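Local atomic coordinates of peroxisomal acyl-coenzyme A oxidase 1 (Arabidopsis thaliana, PDB entry 1W07), a protein that oxidises long- and medium-chain acyl-CoAs to 2-trans-enoyl-CoAs with bound FAD, passing the electrons to oxygen to give hydrogen peroxide in peroxisomal fatty-acid breakdown. Residues B[325-336]-B[589-600]. The protein carries 1 engineered substitution. Sequence-based numbering, arbitrary orientation.
Sequences IDYKTQQNRLFP and LRSLYTQVRPNA. With FAD (flavin-adenine dinucleotide), chain C.
The N-terminal turns of helix 328-363, which carry part of the FAD site, pack almost perpendicularly (86°) against the C-terminal end of helix 579-596, with Y593 as a knob among Q331, N332, F335 and P336. The Y593 ring has Q331 O over one face and L589 O, of its own helix, over the other; its OH donates to N332 OD1 at 2.7 Å, somewhat tilted from the amide's carbonyl plane. F335 meets the Y593 ring obliquely, CD1 to CD1 3.7 Å. One face of F335 takes V596 CG1 over its centre, a CH-pi contact; Q331 CB lies over the other. At the far end R597 grips D326 side-on: NE (2.7 Å) and NH2 (2.9 Å) both reach OD1 in the guanidinium plane, while I325 CG2 covers a guanidinium face. R597 NH1 also pairs with E10. K328, bent at chi2 and chi4, brings NZ to T594 OG1 at 3.0 Å and Q331 OE1 at 2.7 Å; Q331 NE2 in turn donates to I325 O, on a lone pair in the carbonyl plane. Q331 is thus held at both ends of its amide, which fixes its flip. Elsewhere on these turns Q330 OE1 accepts from the FAD ribose hydroxyl O3B, and the N-cap residue Y327 has the adenine over one ring face. Polar bonds flanking an aromatic centre thus hold the cofactor-binding turns on the C-terminal helix.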
loop_
_atom_site.group_PDB
_atom_site.type_symbol
_atom_site.label_atom_id
_atom_site.label_comp_id
_atom_site.label_asym_id
_atom_site.label_seq_id
_atom_site.Cartn_x
_atom_site.Cartn_y
_atom_site.Cartn_z
ATOM N N ILE B 325 -19.262 -6.734 -7.677
ATOM C CA ILE B 325 -18.555 -7.981 -7.939
ATOM C C ILE B 325 -18.895 -8.566 -9.318
ATOM O O ILE B 325 -18.224 -9.492 -9.781
ATOM C CB ILE B 325 -18.845 -9.024 -6.848
ATOM C CG1 ILE B 325 -17.819 -10.159 -6.937
ATOM C CG2 ILE B 325 -20.261 -9.572 -6.993
ATOM C CD1 ILE B 325 -17.866 -11.128 -5.747
ATOM N N ASP B 326 -19.930 -8.024 -9.965
ATOM C CA ASP B 326 -20.356 -8.455 -11.306
ATOM C C ASP B 326 -19.489 -7.801 -12.406
ATOM O O ASP B 326 -19.504 -8.238 -13.551
ATOM C CB ASP B 326 -21.811 -8.043 -11.579
ATOM C CG ASP B 326 -22.845 -8.970 -10.949
ATOM O OD1 ASP B 326 -22.486 -9.843 -10.128
ATOM O OD2 ASP B 326 -24.039 -8.800 -11.285
ATOM N N TYR B 327 -18.764 -6.737 -12.069
ATOM C CA TYR B 327 -17.937 -6.024 -13.048
ATOM C C TYR B 327 -16.607 -6.732 -13.284
ATOM O O TYR B 327 -15.914 -7.091 -12.332
ATOM C CB TYR B 327 -17.687 -4.587 -12.573
ATOM C CG TYR B 327 -18.940 -3.726 -12.509
ATOM C CD1 TYR B 327 -19.172 -2.879 -11.422
ATOM C CD2 TYR B 327 -19.885 -3.748 -13.539
ATOM C CE1 TYR B 327 -20.315 -2.083 -11.358
ATOM C CE2 TYR B 327 -21.029 -2.953 -13.485
ATOM C CZ TYR B 327 -21.241 -2.127 -12.389
ATOM O OH TYR B 327 -22.406 -1.394 -12.304
ATOM N N LYS B 328 -16.249 -6.931 -14.554
ATOM C CA LYS B 328 -15.012 -7.617 -14.914
ATOM C C LYS B 328 -13.742 -6.995 -14.332
ATOM O O LYS B 328 -12.795 -7.710 -14.031
ATOM C CB LYS B 328 -14.917 -7.762 -16.445
ATOM C CG LYS B 328 -15.696 -8.970 -16.975
ATOM C CD LYS B 328 -15.055 -10.268 -16.485
ATOM C CE LYS B 328 -15.865 -11.531 -16.817
ATOM N NZ LYS B 328 -17.095 -11.736 -15.990
ATOM N N THR B 329 -13.718 -5.674 -14.172
ATOM C CA THR B 329 -12.574 -4.982 -13.578
ATOM C C THR B 329 -12.474 -5.379 -12.093
ATOM O O THR B 329 -11.381 -5.573 -11.554
ATOM C CB THR B 329 -12.751 -3.477 -13.618
ATOM O OG1 THR B 329 -14.066 -3.166 -13.154
ATOM C CG2 THR B 329 -12.546 -2.926 -15.040
ATOM N N GLN B 330 -13.612 -5.478 -11.411
ATOM C CA GLN B 330 -13.610 -5.865 -9.999
ATOM C C GLN B 330 -13.104 -7.313 -9.910
ATOM O O GLN B 330 -12.297 -7.645 -9.042
ATOM C CB GLN B 330 -15.035 -5.751 -9.421
ATOM C CG GLN B 330 -15.149 -5.776 -7.881
ATOM C CD GLN B 330 -14.739 -4.460 -7.245
ATOM O OE1 GLN B 330 -14.291 -3.546 -7.933
ATOM N NE2 GLN B 330 -14.890 -4.359 -5.923
ATOM N N GLN B 331 -13.569 -8.167 -10.822
ATOM C CA GLN B 331 -13.181 -9.585 -10.842
ATOM C C GLN B 331 -11.690 -9.782 -11.165
ATOM O O GLN B 331 -11.010 -10.636 -10.565
ATOM C CB GLN B 331 -14.044 -10.342 -11.862
ATOM C CG GLN B 331 -15.548 -10.142 -11.631
ATOM C CD GLN B 331 -16.420 -10.961 -12.566
ATOM O OE1 GLN B 331 -15.958 -11.456 -13.600
ATOM N NE2 GLN B 331 -17.697 -11.092 -12.220
ATOM N N ASN B 332 -11.197 -8.988 -12.110
ATOM C CA ASN B 332 -9.800 -9.040 -12.540
ATOM C C ASN B 332 -8.860 -8.556 -11.440
ATOM O O ASN B 332 -7.677 -8.888 -11.435
ATOM C CB ASN B 332 -9.612 -8.182 -13.794
ATOM C CG ASN B 332 -8.224 -8.319 -14.395
ATOM O OD1 ASN B 332 -7.770 -9.426 -14.682
ATOM N ND2 ASN B 332 -7.539 -7.193 -14.580
ATOM N N ARG B 333 -9.385 -7.773 -10.506
ATOM C CA ARG B 333 -8.559 -7.268 -9.408
ATOM C C ARG B 333 -8.661 -8.169 -8.167
ATOM O O ARG B 333 -7.674 -8.376 -7.446
ATOM C CB ARG B 333 -8.993 -5.838 -9.046
ATOM C CG ARG B 333 -8.713 -4.805 -10.147
ATOM C CD ARG B 333 -9.626 -3.584 -10.022
ATOM N NE ARG B 333 -9.346 -2.801 -8.827
ATOM C CZ ARG B 333 -10.146 -1.848 -8.353
ATOM N NH1 ARG B 333 -11.286 -1.558 -8.970
ATOM N NH2 ARG B 333 -9.808 -1.176 -7.256
ATOM N N LEU B 334 -9.849 -8.722 -7.945
ATOM C CA LEU B 334 -10.120 -9.554 -6.776
ATOM C C LEU B 334 -9.888 -11.050 -6.939
ATOM O O LEU B 334 -9.258 -11.671 -6.090
ATOM C CB LEU B 334 -11.570 -9.320 -6.332
ATOM C CG LEU B 334 -12.148 -10.225 -5.228
ATOM C CD1 LEU B 334 -11.459 -9.952 -3.902
ATOM C CD2 LEU B 334 -13.640 -9.958 -5.116
ATOM N N PHE B 335 -10.409 -11.626 -8.025
ATOM C CA PHE B 335 -10.275 -13.061 -8.244
ATOM C C PHE B 335 -8.835 -13.572 -8.311
ATOM O O PHE B 335 -8.555 -14.681 -7.861
ATOM C CB PHE B 335 -11.071 -13.475 -9.486
ATOM C CG PHE B 335 -12.572 -13.373 -9.304
ATOM C CD1 PHE B 335 -13.423 -13.674 -10.368
ATOM C CD2 PHE B 335 -13.137 -12.982 -8.087
ATOM C CE1 PHE B 335 -14.804 -13.586 -10.225
ATOM C CE2 PHE B 335 -14.534 -12.891 -7.930
ATOM C CZ PHE B 335 -15.364 -13.196 -9.010
ATOM N N PRO B 336 -7.906 -12.783 -8.877
ATOM C CA PRO B 336 -6.521 -13.265 -8.910
ATOM C C PRO B 336 -6.001 -13.357 -7.464
ATOM O O PRO B 336 -5.199 -14.235 -7.138
ATOM C CB PRO B 336 -5.809 -12.192 -9.738
ATOM C CG PRO B 336 -6.894 -11.762 -10.715
ATOM C CD PRO B 336 -8.089 -11.641 -9.788
ATOM N N LEU B 589 -8.971 -16.657 -19.295
ATOM C CA LEU B 589 -8.955 -16.000 -17.995
ATOM C C LEU B 589 -10.319 -15.345 -17.750
ATOM O O LEU B 589 -10.898 -15.496 -16.681
ATOM C CB LEU B 589 -7.836 -14.944 -17.948
ATOM C CG LEU B 589 -7.690 -14.161 -16.633
ATOM C CD1 LEU B 589 -7.433 -15.120 -15.470
ATOM C CD2 LEU B 589 -6.554 -13.147 -16.775
ATOM N N ARG B 590 -10.829 -14.634 -18.753
ATOM C CA ARG B 590 -12.129 -13.956 -18.671
ATOM C C ARG B 590 -13.242 -14.963 -18.338
ATOM O O ARG B 590 -14.046 -14.767 -17.413
ATOM C CB ARG B 590 -12.436 -13.289 -20.011
ATOM C CG ARG B 590 -13.230 -12.000 -19.914
ATOM C CD ARG B 590 -13.878 -11.647 -21.245
ATOM N NE ARG B 590 -12.973 -11.871 -22.373
ATOM C CZ ARG B 590 -11.876 -11.159 -22.612
ATOM N NH1 ARG B 590 -11.537 -10.163 -21.801
ATOM N NH2 ARG B 590 -11.106 -11.459 -23.648
ATOM N N SER B 591 -13.284 -16.047 -19.103
ATOM C CA SER B 591 -14.262 -17.091 -18.895
ATOM C C SER B 591 -14.165 -17.671 -17.481
ATOM O O SER B 591 -15.189 -17.941 -16.853
ATOM C CB SER B 591 -14.070 -18.192 -19.930
ATOM O OG SER B 591 -14.797 -19.349 -19.548
ATOM N N LEU B 592 -12.946 -17.868 -16.979
ATOM C CA LEU B 592 -12.756 -18.414 -15.627
ATOM C C LEU B 592 -13.312 -17.453 -14.577
ATOM O O LEU B 592 -13.798 -17.880 -13.529
ATOM C CB LEU B 592 -11.267 -18.697 -15.354
ATOM C CG LEU B 592 -10.632 -19.850 -16.146
ATOM C CD1 LEU B 592 -9.139 -19.886 -15.902
ATOM C CD2 LEU B 592 -11.247 -21.168 -15.730
ATOM N N TYR B 593 -13.243 -16.155 -14.843
ATOM C CA TYR B 593 -13.790 -15.193 -13.896
ATOM C C TYR B 593 -15.309 -15.411 -13.812
ATOM O O TYR B 593 -15.877 -15.532 -12.717
ATOM C CB TYR B 593 -13.497 -13.764 -14.347
ATOM C CG TYR B 593 -12.034 -13.337 -14.223
ATOM C CD1 TYR B 593 -11.164 -13.952 -13.323
ATOM C CD2 TYR B 593 -11.546 -12.262 -14.961
ATOM C CE1 TYR B 593 -9.829 -13.502 -13.158
ATOM C CE2 TYR B 593 -10.229 -11.796 -14.812
ATOM C CZ TYR B 593 -9.377 -12.417 -13.909
ATOM O OH TYR B 593 -8.087 -11.928 -13.761
ATOM N N THR B 594 -15.961 -15.463 -14.974
ATOM C CA THR B 594 -17.401 -15.681 -15.053
ATOM C C THR B 594 -17.806 -16.972 -14.359
ATOM O O THR B 594 -18.877 -17.050 -13.772
ATOM C CB THR B 594 -17.850 -15.724 -16.514
ATOM O OG1 THR B 594 -17.569 -14.455 -17.113
ATOM C CG2 THR B 594 -19.363 -16.035 -16.632
ATOM N N GLN B 595 -16.949 -17.987 -14.428
ATOM C CA GLN B 595 -17.257 -19.253 -13.780
ATOM C C GLN B 595 -17.095 -19.169 -12.265
ATOM O O GLN B 595 -17.850 -19.784 -11.510
ATOM C CB GLN B 595 -16.359 -20.362 -14.329
ATOM C CG GLN B 595 -16.711 -20.761 -15.744
ATOM C CD GLN B 595 -15.689 -21.677 -16.374
ATOM O OE1 GLN B 595 -15.409 -22.760 -15.865
ATOM N NE2 GLN B 595 -15.125 -21.246 -17.496
ATOM N N VAL B 596 -16.116 -18.397 -11.809
ATOM C CA VAL B 596 -15.869 -18.266 -10.377
ATOM C C VAL B 596 -16.842 -17.319 -9.695
ATOM O O VAL B 596 -17.138 -17.477 -8.507
ATOM C CB VAL B 596 -14.410 -17.810 -10.123
ATOM C CG1 VAL B 596 -14.222 -17.352 -8.667
ATOM C CG2 VAL B 596 -13.483 -18.963 -10.438
ATOM N N ARG B 597 -17.344 -16.345 -10.450
ATOM C CA ARG B 597 -18.279 -15.345 -9.922
ATOM C C ARG B 597 -19.363 -15.857 -8.974
ATOM O O ARG B 597 -19.519 -15.335 -7.866
ATOM C CB ARG B 597 -18.937 -14.588 -11.080
ATOM C CG ARG B 597 -20.209 -13.791 -10.704
ATOM C CD ARG B 597 -19.945 -12.719 -9.670
ATOM N NE ARG B 597 -21.188 -12.043 -9.284
ATOM C CZ ARG B 597 -21.935 -12.387 -8.239
ATOM N NH1 ARG B 597 -21.568 -13.395 -7.454
ATOM N NH2 ARG B 597 -23.042 -11.713 -7.976
ATOM N N PRO B 598 -20.139 -16.874 -9.402
ATOM C CA PRO B 598 -21.197 -17.400 -8.541
ATOM C C PRO B 598 -20.680 -18.161 -7.328
ATOM O O PRO B 598 -21.401 -18.358 -6.342
ATOM C CB PRO B 598 -22.030 -18.258 -9.498
ATOM C CG PRO B 598 -21.000 -18.770 -10.475
ATOM C CD PRO B 598 -20.135 -17.548 -10.717
ATOM N N ASN B 599 -19.416 -18.565 -7.399
ATOM C CA ASN B 599 -18.781 -19.298 -6.314
ATOM C C ASN B 599 -17.973 -18.426 -5.366
ATOM O O ASN B 599 -17.556 -18.901 -4.316
ATOM C CB ASN B 599 -17.855 -20.366 -6.900
ATOM C CG ASN B 599 -18.610 -21.393 -7.691
ATOM O OD1 ASN B 599 -19.275 -22.256 -7.124
ATOM N ND2 ASN B 599 -18.533 -21.294 -9.011
ATOM N N ALA B 600 -17.778 -17.153 -5.721
ATOM C CA ALA B 600 -16.940 -16.228 -4.938
ATOM C C ALA B 600 -17.196 -16.192 -3.440
ATOM O O ALA B 600 -16.300 -16.503 -2.649
ATOM C CB ALA B 600 -17.015 -14.794 -5.505
HETATM P PA FAD C . -17.818 2.734 -5.451
HETATM O O1A FAD C . -18.114 3.605 -6.611
HETATM O O2A FAD C . -18.948 2.135 -4.703
HETATM O O5B FAD C . -16.808 1.577 -5.930
HETATM C C5B FAD C . -16.496 0.459 -5.093
HETATM C C4B FAD C . -15.809 -0.631 -5.922
HETATM O O4B FAD C . -16.672 -0.900 -7.047
HETATM C C3B FAD C . -14.488 -0.121 -6.506
HETATM O O3B FAD C . -13.622 -1.227 -6.774
HETATM C C2B FAD C . -14.951 0.531 -7.807
HETATM O O2B FAD C . -13.882 0.520 -8.756
HETATM C C1B FAD C . -15.988 -0.505 -8.248
HETATM N N9A FAD C . -16.949 0.076 -9.211
HETATM C C8A FAD C . -17.944 0.914 -8.913
HETATM N N7A FAD C . -18.622 1.216 -10.017
HETATM C C5A FAD C . -18.061 0.557 -11.027
HETATM C C6A FAD C . -18.341 0.482 -12.385
HETATM N N6A FAD C . -19.375 1.137 -12.902
HETATM N N1A FAD C . -17.535 -0.333 -13.191
HETATM C C2A FAD C . -16.480 -1.050 -12.613
HETATM N N3A FAD C . -16.243 -0.949 -11.316
HETATM C C4A FAD C . -16.997 -0.173 -10.521
HETATM N N1 FAD C . -17.927 13.105 -0.535
HETATM C C2 FAD C . -18.580 14.337 -0.409
HETATM O O2 FAD C . -19.718 14.478 -0.848
HETATM N N3 FAD C . -17.936 15.383 0.266
HETATM C C4 FAD C . -16.661 15.191 0.817
HETATM O O4 FAD C . -16.108 16.113 1.413
HETATM C C4X FAD C . -16.023 13.964 0.689
HETATM N N5 FAD C . -14.777 13.742 1.292
HETATM C C5X FAD C . -14.140 12.498 1.197
HETATM C C6 FAD C . -12.972 12.252 1.911
HETATM C C7 FAD C . -12.428 10.968 1.938
HETATM C C7M FAD C . -11.171 10.712 2.772
HETATM C C8 FAD C . -13.049 9.933 1.239
HETATM C C8M FAD C . -12.506 8.500 1.284
HETATM C C9 FAD C . -14.206 10.190 0.510
HETATM C C9A FAD C . -14.759 11.470 0.485
HETATM N N10 FAD C . -15.978 11.706 -0.164
HETATM C C10 FAD C . -16.649 12.925 0.009
HETATM C "C1'" FAD C . -16.623 10.642 -0.970
HETATM C "C2'" FAD C . -15.874 10.519 -2.302
HETATM O "O2'" FAD C . -15.794 11.804 -2.925
HETATM C "C3'" FAD C . -16.493 9.529 -3.294
HETATM O "O3'" FAD C . -17.854 9.884 -3.552
HETATM C "C4'" FAD C . -16.436 8.083 -2.794
HETATM O "O4'" FAD C . -15.182 7.798 -2.172
HETATM C "C5'" FAD C . -16.649 7.124 -3.965
HETATM O "O5'" FAD C . -16.351 5.792 -3.550
HETATM P P FAD C . -17.504 4.677 -3.446
HETATM O O1P FAD C . -17.520 4.188 -2.050
HETATM O O2P FAD C . -18.754 5.218 -4.026
HETATM O O3P FAD C . -16.898 3.533 -4.401
#